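Long-range contacts in catechol 1,2-dioxygenase (Burkholderia ambifaria, PDB 5VXT), which probably catalyses the intradiol cleavage of catechol by molecular oxygen to cis,cis-muconate at a mononuclear non-haem iron(III) centre: residues L166-H171 with H240-S245; L251-N256 with F300-T305; G233-H238 with D266-T271. All blocks are in the same frame, centred on the assembly; numbering follows the deposited sequence. Where two conformers were deposited one is given.

Contact 1 (L166-H171 with H240-S245). With FE (Fe (III) ion), chain J; CAQ (catechol), chain K.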
loop_
_atom_site.group_PDB
_atom_site.type_symbol
_atom_site.label_atom_id
_atom_site.label_comp_id
_atom_site.label_asym_id
_atom_site.label_seq_id
_atom_site.Cartn_x
_atom_site.Cartn_y
_atom_site.Cartn_z
ATOM N N LEU B 166 -34.105 7.784 4.487
ATOM C CA LEU B 166 -33.320 8.418 3.438
ATOM C C LEU B 166 -32.761 7.333 2.524
ATOM O O LEU B 166 -31.929 6.520 2.946
ATOM C CB LEU B 166 -32.195 9.262 4.033
ATOM C CG LEU B 166 -31.362 10.023 3.003
ATOM C CD1 LEU B 166 -32.234 11.075 2.333
ATOM C CD2 LEU B 166 -30.158 10.655 3.670
ATOM N N VAL B 167 -33.211 7.324 1.277
ATOM C CA VAL B 167 -32.691 6.415 0.263
ATOM C C VAL B 167 -31.738 7.202 -0.622
ATOM O O VAL B 167 -32.145 8.164 -1.282
ATOM C CB VAL B 167 -33.822 5.785 -0.569
ATOM C CG1 VAL B 167 -33.241 4.793 -1.579
ATOM C CG2 VAL B 167 -34.841 5.113 0.334
ATOM N N GLU B 168 -30.466 6.805 -0.632
ATOM C CA GLU B 168 -29.491 7.385 -1.537
ATOM C C GLU B 168 -29.156 6.386 -2.632
ATOM O O GLU B 168 -29.155 5.173 -2.408
ATOM C CB GLU B 168 -28.211 7.780 -0.797
ATOM C CG GLU B 168 -28.464 8.778 0.299
ATOM C CD GLU B 168 -27.212 9.115 1.044
ATOM O OE1 GLU B 168 -26.405 9.895 0.502
ATOM O OE2 GLU B 168 -27.039 8.590 2.161
ATOM N N CYS B 169 -28.839 6.916 -3.807
ATOM C CA CYS B 169 -28.676 6.118 -5.014
ATOM C C CYS B 169 -27.521 6.687 -5.827
ATOM O O CYS B 169 -27.425 7.905 -5.992
ATOM C CB CYS B 169 -29.995 6.130 -5.815
ATOM S SG CYS B 169 -29.916 5.503 -7.475
ATOM N N TRP B 170 -26.628 5.823 -6.315
ATOM C CA TRP B 170 -25.644 6.289 -7.280
ATOM C C TRP B 170 -25.320 5.169 -8.257
ATOM O O TRP B 170 -25.317 3.992 -7.884
ATOM C CB TRP B 170 -24.365 6.823 -6.598
ATOM C CG TRP B 170 -23.535 5.877 -5.739
ATOM C CD1 TRP B 170 -22.302 5.368 -6.052
ATOM C CD2 TRP B 170 -23.835 5.399 -4.413
ATOM N NE1 TRP B 170 -21.831 4.589 -5.020
ATOM C CE2 TRP B 170 -22.749 4.589 -4.005
ATOM C CE3 TRP B 170 -24.918 5.565 -3.540
ATOM C CZ2 TRP B 170 -22.722 3.933 -2.773
ATOM C CZ3 TRP B 170 -24.885 4.915 -2.309
ATOM C CH2 TRP B 170 -23.791 4.112 -1.939
ATOM N N HIS B 171 -25.062 5.546 -9.508
ATOM C CA HIS B 171 -24.680 4.584 -10.534
ATOM C C HIS B 171 -23.957 5.314 -11.663
ATOM O O HIS B 171 -23.813 6.540 -11.648
ATOM C CB HIS B 171 -25.899 3.812 -11.041
ATOM C CG HIS B 171 -26.890 4.656 -11.777
ATOM N ND1 HIS B 171 -26.735 5.002 -13.102
ATOM C CD2 HIS B 171 -28.060 5.209 -11.379
ATOM C CE1 HIS B 171 -27.767 5.732 -13.488
ATOM N NE2 HIS B 171 -28.583 5.875 -12.460
ATOM N N HIS B 240 -26.190 1.385 -6.815
ATOM C CA HIS B 240 -25.886 1.353 -5.386
ATOM C C HIS B 240 -26.985 2.010 -4.564
ATOM O O HIS B 240 -27.609 2.976 -5.006
ATOM C CB HIS B 240 -24.589 2.100 -5.095
ATOM C CG HIS B 240 -23.370 1.475 -5.690
ATOM N ND1 HIS B 240 -22.591 0.573 -4.999
ATOM C CD2 HIS B 240 -22.781 1.635 -6.900
ATOM C CE1 HIS B 240 -21.575 0.202 -5.757
ATOM N NE2 HIS B 240 -21.665 0.832 -6.915
ATOM N N PHE B 241 -27.179 1.520 -3.337
ATOM C CA PHE B 241 -28.054 2.205 -2.396
ATOM C C PHE B 241 -27.488 2.230 -0.979
ATOM O O PHE B 241 -26.903 1.251 -0.505
ATOM C CB PHE B 241 -29.447 1.566 -2.348
ATOM C CG PHE B 241 -30.139 1.517 -3.681
ATOM C CD1 PHE B 241 -30.981 2.550 -4.082
ATOM C CD2 PHE B 241 -29.956 0.438 -4.532
ATOM C CE1 PHE B 241 -31.628 2.507 -5.311
ATOM C CE2 PHE B 241 -30.596 0.393 -5.763
ATOM C CZ PHE B 241 -31.430 1.430 -6.148
ATOM N N PHE B 242 -27.696 3.367 -0.314
ATOM C CA PHE B 242 -27.744 3.483 1.134
ATOM C C PHE B 242 -29.194 3.672 1.542
ATOM O O PHE B 242 -29.913 4.439 0.898
ATOM C CB PHE B 242 -26.982 4.711 1.641
ATOM C CG PHE B 242 -25.503 4.545 1.682
ATOM C CD1 PHE B 242 -24.940 3.306 1.913
ATOM C CD2 PHE B 242 -24.681 5.643 1.523
ATOM C CE1 PHE B 242 -23.558 3.158 1.966
ATOM C CE2 PHE B 242 -23.284 5.502 1.576
ATOM C CZ PHE B 242 -22.742 4.256 1.794
ATOM N N VAL B 243 -29.615 3.029 2.631
ATOM C CA VAL B 243 -30.901 3.363 3.257
ATOM C C VAL B 243 -30.671 3.644 4.735
ATOM O O VAL B 243 -30.208 2.769 5.477
ATOM C CB VAL B 243 -31.958 2.264 3.079
ATOM C CG1 VAL B 243 -33.308 2.745 3.629
ATOM C CG2 VAL B 243 -32.117 1.908 1.607
ATOM N N THR B 244 -31.019 4.853 5.165
ATOM C CA THR B 244 -30.780 5.302 6.528
ATOM C C THR B 244 -32.087 5.766 7.147
ATOM O O THR B 244 -32.874 6.452 6.490
ATOM C CB THR B 244 -29.773 6.446 6.552
ATOM O OG1 THR B 244 -28.589 6.037 5.866
ATOM C CG2 THR B 244 -29.426 6.838 7.988
ATOM N N SER B 245 -32.312 5.394 8.409
ATOM C CA SER B 245 -33.513 5.789 9.139
ATOM C C SER B 245 -33.351 5.424 10.607
ATOM O O SER B 245 -32.805 4.364 10.926
ATOM C CB SER B 245 -34.764 5.103 8.578
ATOM O OG SER B 245 -34.719 3.712 8.831
HETATM FE FE FE J . -20.601 0.865 -8.661
HETATM C C1 CAQ K . -15.305 -0.637 -7.980
HETATM C C2 CAQ K . -16.143 0.285 -8.602
HETATM C C3 CAQ K . -17.509 0.232 -8.364
HETATM O O3 CAQ K . -18.369 1.108 -8.942
HETATM C C4 CAQ K . -18.041 -0.804 -7.460
HETATM O O4 CAQ K . -19.376 -0.861 -7.233
HETATM C C5 CAQ K . -17.169 -1.702 -6.860
HETATM C C6 CAQ K . -15.806 -1.616 -7.123
HETATM O O HOH W 1 -29.055 6.787 3.272
#

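Contact 2 (L251-N256 with F300-T305)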
loop_
_atom_site.group_PDB
_atom_site.type_symbol
_atom_site.label_atom_id
_atom_site.label_comp_id
_atom_site.label_asym_id
_atom_site.label_seq_id
_atom_site.Cartn_x
_atom_site.Cartn_y
_atom_site.Cartn_z
ATOM N N LEU B 251 -28.507 0.362 5.834
ATOM C CA LEU B 251 -28.403 -0.668 4.810
ATOM C C LEU B 251 -27.504 -0.181 3.683
ATOM O O LEU B 251 -27.733 0.891 3.113
ATOM C CB LEU B 251 -29.785 -1.046 4.260
ATOM C CG LEU B 251 -29.761 -2.030 3.078
ATOM C CD1 LEU B 251 -29.152 -3.388 3.445
ATOM C CD2 LEU B 251 -31.204 -2.196 2.542
ATOM N N THR B 252 -26.473 -0.964 3.378
ATOM C CA THR B 252 -25.648 -0.757 2.201
ATOM C C THR B 252 -25.907 -1.929 1.274
ATOM O O THR B 252 -25.744 -3.083 1.682
ATOM C CB THR B 252 -24.159 -0.702 2.548
ATOM O OG1 THR B 252 -23.921 0.343 3.504
ATOM C CG2 THR B 252 -23.337 -0.469 1.280
ATOM N N THR B 253 -26.321 -1.647 0.047
ATOM C CA THR B 253 -26.675 -2.734 -0.856
ATOM C C THR B 253 -26.607 -2.227 -2.289
ATOM O O THR B 253 -26.173 -1.099 -2.551
ATOM C CB THR B 253 -28.060 -3.295 -0.517
ATOM O OG1 THR B 253 -28.267 -4.502 -1.252
ATOM C CG2 THR B 253 -29.135 -2.292 -0.878
ATOM N N GLN B 254 -27.028 -3.089 -3.216
ATOM C CA GLN B 254 -26.983 -2.833 -4.651
ATOM C C GLN B 254 -28.011 -3.737 -5.309
ATOM O O GLN B 254 -28.508 -4.677 -4.695
ATOM C CB GLN B 254 -25.608 -3.141 -5.271
ATOM C CG GLN B 254 -24.385 -2.414 -4.736
ATOM C CD GLN B 254 -23.129 -2.861 -5.476
ATOM O OE1 GLN B 254 -23.190 -3.200 -6.658
ATOM N NE2 GLN B 254 -21.998 -2.887 -4.783
ATOM N N PHE B 255 -28.289 -3.475 -6.582
ATOM C CA PHE B 255 -28.850 -4.528 -7.411
ATOM C C PHE B 255 -28.174 -4.472 -8.776
ATOM O O PHE B 255 -27.647 -3.434 -9.190
ATOM C CB PHE B 255 -30.402 -4.510 -7.515
ATOM C CG PHE B 255 -31.001 -3.287 -8.153
ATOM C CD1 PHE B 255 -30.765 -2.972 -9.482
ATOM C CD2 PHE B 255 -31.888 -2.501 -7.433
ATOM C CE1 PHE B 255 -31.352 -1.866 -10.060
ATOM C CE2 PHE B 255 -32.485 -1.402 -8.007
ATOM C CZ PHE B 255 -32.216 -1.080 -9.323
ATOM N N ASN B 256 -28.138 -5.623 -9.431
ATOM C CA ASN B 256 -27.568 -5.772 -10.757
ATOM C C ASN B 256 -28.682 -5.675 -11.790
ATOM O O ASN B 256 -29.824 -6.073 -11.533
ATOM C CB ASN B 256 -26.855 -7.115 -10.898
ATOM C CG ASN B 256 -25.431 -7.095 -10.341
ATOM O OD1 ASN B 256 -24.767 -6.061 -10.321
ATOM N ND2 ASN B 256 -24.955 -8.254 -9.909
ATOM N N PHE B 300 -38.212 -2.419 -6.724
ATOM C CA PHE B 300 -37.304 -2.990 -5.741
ATOM C C PHE B 300 -37.607 -2.389 -4.384
ATOM O O PHE B 300 -37.508 -1.171 -4.202
ATOM C CB PHE B 300 -35.850 -2.744 -6.124
ATOM C CG PHE B 300 -34.887 -3.574 -5.344
ATOM C CD1 PHE B 300 -34.667 -4.901 -5.677
ATOM C CD2 PHE B 300 -34.216 -3.038 -4.263
ATOM C CE1 PHE B 300 -33.771 -5.670 -4.959
ATOM C CE2 PHE B 300 -33.331 -3.808 -3.541
ATOM C CZ PHE B 300 -33.115 -5.124 -3.888
ATOM N N ASN B 301 -37.967 -3.243 -3.442
ATOM C CA ASN B 301 -38.282 -2.821 -2.090
ATOM C C ASN B 301 -37.077 -3.052 -1.194
ATOM O O ASN B 301 -36.264 -3.949 -1.433
ATOM C CB ASN B 301 -39.484 -3.585 -1.556
ATOM C CG ASN B 301 -40.714 -3.372 -2.409
ATOM O OD1 ASN B 301 -40.972 -2.259 -2.877
ATOM N ND2 ASN B 301 -41.467 -4.439 -2.639
ATOM N N PHE B 302 -36.961 -2.225 -0.161
ATOM C CA PHE B 302 -35.905 -2.368 0.831
ATOM C C PHE B 302 -36.544 -2.814 2.135
ATOM O O PHE B 302 -37.408 -2.114 2.673
ATOM C CB PHE B 302 -35.137 -1.062 1.022
ATOM C CG PHE B 302 -34.464 -0.561 -0.219
ATOM C CD1 PHE B 302 -33.223 -1.051 -0.601
ATOM C CD2 PHE B 302 -35.049 0.424 -0.992
ATOM C CE1 PHE B 302 -32.595 -0.576 -1.736
ATOM C CE2 PHE B 302 -34.428 0.897 -2.126
ATOM C CZ PHE B 302 -33.200 0.403 -2.496
ATOM N N VAL B 303 -36.146 -3.983 2.625
ATOM C CA VAL B 303 -36.593 -4.484 3.919
ATOM C C VAL B 303 -35.436 -4.294 4.888
ATOM O O VAL B 303 -34.381 -4.916 4.732
ATOM C CB VAL B 303 -37.034 -5.952 3.858
ATOM C CG1 VAL B 303 -37.421 -6.437 5.244
ATOM C CG2 VAL B 303 -38.215 -6.126 2.896
ATOM N N LEU B 304 -35.632 -3.433 5.880
ATOM C CA LEU B 304 -34.596 -3.034 6.820
ATOM C C LEU B 304 -34.630 -3.917 8.064
ATOM O O LEU B 304 -35.639 -4.557 8.373
ATOM C CB LEU B 304 -34.793 -1.570 7.226
ATOM C CG LEU B 304 -35.026 -0.508 6.149
ATOM C CD1 LEU B 304 -35.009 0.870 6.788
ATOM C CD2 LEU B 304 -33.969 -0.591 5.048
ATOM N N THR B 305 -33.519 -3.921 8.804
ATOM C CA THR B 305 -33.448 -4.576 10.102
ATOM C C THR B 305 -33.416 -3.542 11.225
ATOM O O THR B 305 -32.987 -2.401 11.021
ATOM C CB THR B 305 -32.221 -5.493 10.203
ATOM O OG1 THR B 305 -31.038 -4.751 9.892
ATOM C CG2 THR B 305 -32.362 -6.654 9.233
#

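Contact 3 (G233-H238 with D266-T271). With FE (Fe (III) ion), chain J; CAQ (catechol), chain K; EDO (1,2-ethanediol), chain M.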
loop_
_atom_site.group_PDB
_atom_site.type_symbol
_atom_site.label_atom_id
_atom_site.label_comp_id
_atom_site.label_asym_id
_atom_site.label_seq_id
_atom_site.Cartn_x
_atom_site.Cartn_y
_atom_site.Cartn_z
ATOM N N GLY B 233 -11.057 -6.797 -14.975
ATOM C CA GLY B 233 -11.439 -5.820 -13.972
ATOM C C GLY B 233 -12.786 -5.162 -14.216
ATOM O O GLY B 233 -12.938 -3.953 -14.019
ATOM N N ASN B 234 -13.775 -5.944 -14.638
ATOM C CA ASN B 234 -15.085 -5.410 -14.986
ATOM C C ASN B 234 -16.140 -5.811 -13.960
ATOM O O ASN B 234 -16.043 -6.867 -13.327
ATOM C CB ASN B 234 -15.510 -5.898 -16.370
ATOM C CG ASN B 234 -14.521 -5.524 -17.444
ATOM O OD1 ASN B 234 -14.091 -6.371 -18.228
ATOM N ND2 ASN B 234 -14.152 -4.253 -17.491
ATOM N N ARG B 235 -17.162 -4.951 -13.811
ATOM C CA ARG B 235 -18.372 -5.214 -13.045
ATOM C C ARG B 235 -19.577 -5.231 -13.981
ATOM O O ARG B 235 -19.582 -4.539 -15.004
ATOM C CB ARG B 235 -18.624 -4.162 -11.945
ATOM C CG ARG B 235 -17.539 -4.016 -10.893
ATOM C CD ARG B 235 -18.146 -3.659 -9.542
ATOM N NE ARG B 235 -19.110 -4.679 -9.156
ATOM C CZ ARG B 235 -20.207 -4.447 -8.446
ATOM N NH1 ARG B 235 -20.487 -3.218 -8.028
ATOM N NH2 ARG B 235 -21.028 -5.450 -8.168
ATOM N N PRO B 236 -20.603 -6.014 -13.668
ATOM C CA PRO B 236 -21.870 -5.884 -14.395
ATOM C C PRO B 236 -22.555 -4.569 -14.053
ATOM O O PRO B 236 -22.250 -3.918 -13.051
ATOM C CB PRO B 236 -22.683 -7.084 -13.900
ATOM C CG PRO B 236 -22.127 -7.333 -12.503
ATOM C CD PRO B 236 -20.660 -7.065 -12.637
ATOM N N ALA B 237 -23.502 -4.176 -14.911
ATOM C CA ALA B 237 -24.254 -2.951 -14.662
ATOM C C ALA B 237 -25.031 -3.068 -13.355
ATOM O O ALA B 237 -25.629 -4.107 -13.060
ATOM C CB ALA B 237 -25.211 -2.666 -15.827
ATOM N N HIS B 238 -25.027 -1.998 -12.567
ATOM C CA HIS B 238 -25.571 -2.079 -11.220
ATOM C C HIS B 238 -25.915 -0.682 -10.730
ATOM O O HIS B 238 -25.516 0.325 -11.321
ATOM C CB HIS B 238 -24.582 -2.739 -10.259
ATOM C CG HIS B 238 -23.312 -1.970 -10.106
ATOM N ND1 HIS B 238 -22.277 -2.065 -11.011
ATOM C CD2 HIS B 238 -22.919 -1.071 -9.174
ATOM C CE1 HIS B 238 -21.294 -1.267 -10.635
ATOM N NE2 HIS B 238 -21.659 -0.654 -9.524
ATOM N N ASP B 266 -18.363 -10.986 -11.561
ATOM C CA ASP B 266 -18.043 -9.651 -11.084
ATOM C C ASP B 266 -16.633 -9.662 -10.509
ATOM O O ASP B 266 -16.306 -10.529 -9.693
ATOM C CB ASP B 266 -19.063 -9.263 -10.007
ATOM C CG ASP B 266 -18.838 -7.886 -9.401
ATOM O OD1 ASP B 266 -19.583 -7.577 -8.447
ATOM O OD2 ASP B 266 -17.984 -7.103 -9.850
ATOM N N PHE B 267 -15.793 -8.717 -10.938
ATOM C CA PHE B 267 -14.423 -8.711 -10.417
ATOM C C PHE B 267 -14.362 -8.307 -8.952
ATOM O O PHE B 267 -13.317 -8.507 -8.321
ATOM C CB PHE B 267 -13.513 -7.795 -11.251
ATOM C CG PHE B 267 -13.318 -6.403 -10.678
ATOM C CD1 PHE B 267 -12.142 -6.068 -10.008
ATOM C CD2 PHE B 267 -14.288 -5.428 -10.842
ATOM C CE1 PHE B 267 -11.954 -4.787 -9.494
ATOM C CE2 PHE B 267 -14.104 -4.148 -10.335
ATOM C CZ PHE B 267 -12.935 -3.832 -9.655
ATOM N N ALA B 268 -15.452 -7.770 -8.402
ATOM C CA ALA B 268 -15.510 -7.372 -7.001
ATOM C C ALA B 268 -16.415 -8.279 -6.176
ATOM O O ALA B 268 -16.678 -7.981 -4.991
ATOM C CB ALA B 268 -15.961 -5.916 -6.893
ATOM N N TYR B 269 -16.913 -9.362 -6.780
ATOM C CA TYR B 269 -17.564 -10.463 -6.071
ATOM C C TYR B 269 -18.798 -10.008 -5.286
ATOM O O TYR B 269 -19.087 -10.533 -4.211
ATOM C CB TYR B 269 -16.564 -11.171 -5.153
ATOM C CG TYR B 269 -15.318 -11.627 -5.896
ATOM C CD1 TYR B 269 -14.111 -10.941 -5.795
ATOM C CD2 TYR B 269 -15.373 -12.734 -6.724
ATOM C CE1 TYR B 269 -12.969 -11.381 -6.507
ATOM C CE2 TYR B 269 -14.272 -13.165 -7.417
ATOM C CZ TYR B 269 -13.077 -12.489 -7.321
ATOM O OH TYR B 269 -12.001 -12.975 -8.051
ATOM N N ALA B 270 -19.555 -9.055 -5.840
ATOM C CA ALA B 270 -20.623 -8.382 -5.099
ATOM C C ALA B 270 -22.026 -8.851 -5.459
ATOM O O ALA B 270 -22.986 -8.415 -4.808
ATOM C CB ALA B 270 -20.549 -6.866 -5.318
ATOM N N THR B 271 -22.173 -9.708 -6.466
ATOM C CA THR B 271 -23.504 -10.133 -6.895
ATOM C C THR B 271 -24.133 -11.064 -5.866
ATOM O O THR B 271 -23.471 -11.939 -5.299
ATOM C CB THR B 271 -23.411 -10.831 -8.253
ATOM O OG1 THR B 271 -22.891 -9.906 -9.214
ATOM C CG2 THR B 271 -24.783 -11.322 -8.728
HETATM FE FE FE J . -20.601 0.865 -8.661
HETATM C C1 CAQ K . -15.305 -0.637 -7.980
HETATM C C2 CAQ K . -16.143 0.285 -8.602
HETATM C C3 CAQ K . -17.509 0.232 -8.364
HETATM O O3 CAQ K . -18.369 1.108 -8.942
HETATM C C4 CAQ K . -18.041 -0.804 -7.460
HETATM O O4 CAQ K . -19.376 -0.861 -7.233
HETATM C C5 CAQ K . -17.169 -1.702 -6.860
HETATM C C6 CAQ K . -15.806 -1.616 -7.123
HETATM C C1 EDO M . -19.937 -13.570 -8.811
HETATM O O1 EDO M . -20.105 -12.229 -9.272
HETATM C C2 EDO M . -19.682 -13.509 -7.313
HETATM O O2 EDO M . -20.513 -12.477 -6.771
#

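Contact 1 (L166-H171 with H240-S245)
W170 lays its indole over H240, and the two aromatic planes are only 7° from parallel. The five-membered ring of W170 and the imidazole form an offset stack, with centroids 4.4 Å apart, while the CB of H240 points into the middle of the six-membered ring, a CH-pi contact of 3.4 Å to that centroid. The indole reaches this place because its CG stands between the backbone N and the carbonyl carbon (chi1 61°). Beyond H240, the far rim of W170 turns edge-to-face onto F242: CH2 sits over the centre of the phenyl ring, 3.8 Å from CE2. Flat, broad tryptophan can thus serve two aromatic neighbours at once. At the edge of the F242 ring, near its plane, comes E168 OE2. The other oxygen of this carboxylate, OE1, is hydrogen-bonded to the hydroxyl of Y124. One water ties the polar end of this face together: it donates to E168 OE2 and to L166 O, and accepts from T244 OG1 at 2.7 Å. The other face is apolar. There V167 CG1 packs 4.1 Å from F241 CD1, and C169, a small side chain, brings SG obliquely to the F241 ring; F206 of strand 203-209 covers V167, C169 and F241. Underneath runs an antiparallel ladder in which L166, E168 and W170 form the hydrogen-bonded pairs with T244, F242 and H240. H240 NE2 binds iron at 2.0 Å, beside H238, Y178 and the bidentate catechol, so these neighbouring strands of a beta-sandwich carry part of the iron site of an intradiol dioxygenase.

Contact 2 (L251-N256 with F300-T305)
T253 OG1 is hydrogen-bonded to the carbonyl oxygen of P116, while the methyl of the same side chain, CG2, turns to F302 and lies at the edge of its ring, 4.0 Å from CE1. The first torsion divides these duties: OG1 stands opposite the backbone N (chi1 -170°), and CG2 is left between N and the carbonyl carbon. A threonine suits such a border, being half polar and half apolar. L251 approaches F302 at about a right angle and touches CD1 with its CD2 branch at 3.9 Å; the same methyl meets CD2 of L304 at 4.1 Å. No hydrogen bond joins 251-256 to 300-305, because this is packing across the core of a beta-sandwich: strand 251-256 borders one sheet, strand 295-303 belongs to the other, and the two segments run roughly antiparallel, their directions 160° apart. Side chains alone fill the gap, and large aromatic residues span it well. F255 and F300 come from opposite sheets and pass alongside one another. CD2 of F255 rests over one face of F300, nearer the rim than the centre and 3.8 Å from CG, with the ring planes 56° apart. F300 in turn presents its CD2 to a face of F302. From the sheet of strand 251-256, F241 joins this cluster, meeting the F255 ring and pairing edge-to-face with F302.

Contact 3 (G233-H238 with D266-T271)
R235 reaches across to D266, first residue of a type I turn (D266 to Y269), whose OD2 also accepts from A268 N in an Asx turn. The arginine CG lies opposite the carbonyl carbon (chi1 -60°), and bends at the second and third torsions turn the guanidinium to the carboxylate. CB lies near D266 OD2. CG touches OD2 and, to one side, the edge of the F267 ring, 3.5 Å from CE2, and CD lies 3.5 Å from C5 of catechol. NE then donates to OD2 at 2.8 Å, on the syn side, and NH2 to OD1 at 2.6 Å, completing a side-on salt bridge, the flat groups 19° from coplanar. NH2 also brushes the small A270 at CB. A268 N and A270 N grip the same oxygens from the opposite face. The bonds should fix the guanidinium, so that R235 NH1 can donate to catechol O4 at 2.7 Å; in the conformer given, Q254 OE1 is a second partner. F267 N bonds N234 O, and G233 lies over the F267 ring. NH1 also sits over the H238 ring, whose NE2 binds iron and whose ND1 donates to P236 O at 2.8 Å, nearly straight (169°).

From the N terminus, the chain first lays down 166-171 and then 233-238, which begins contact 3 before 240-245 closes contact 1, a loop of 68 residues. Next, 251-256 starts contact 2; 266-271 then closes contact 3, and 300-305 closes contact 2 last. Contacts 1 and 2 therefore follow in series, while contact 3 crosses both. Contact 1 joins neighbouring strands within one sheet, contact 2 ties that sheet to its partner, and contact 3 pins together the loops beside the active site. Backbone pairing of F241 with T253 couples contacts 1 and 2. F255 O packs on H238 CB, linking contacts 2 and 3, and iron and catechol are shared by contacts 1 and 3.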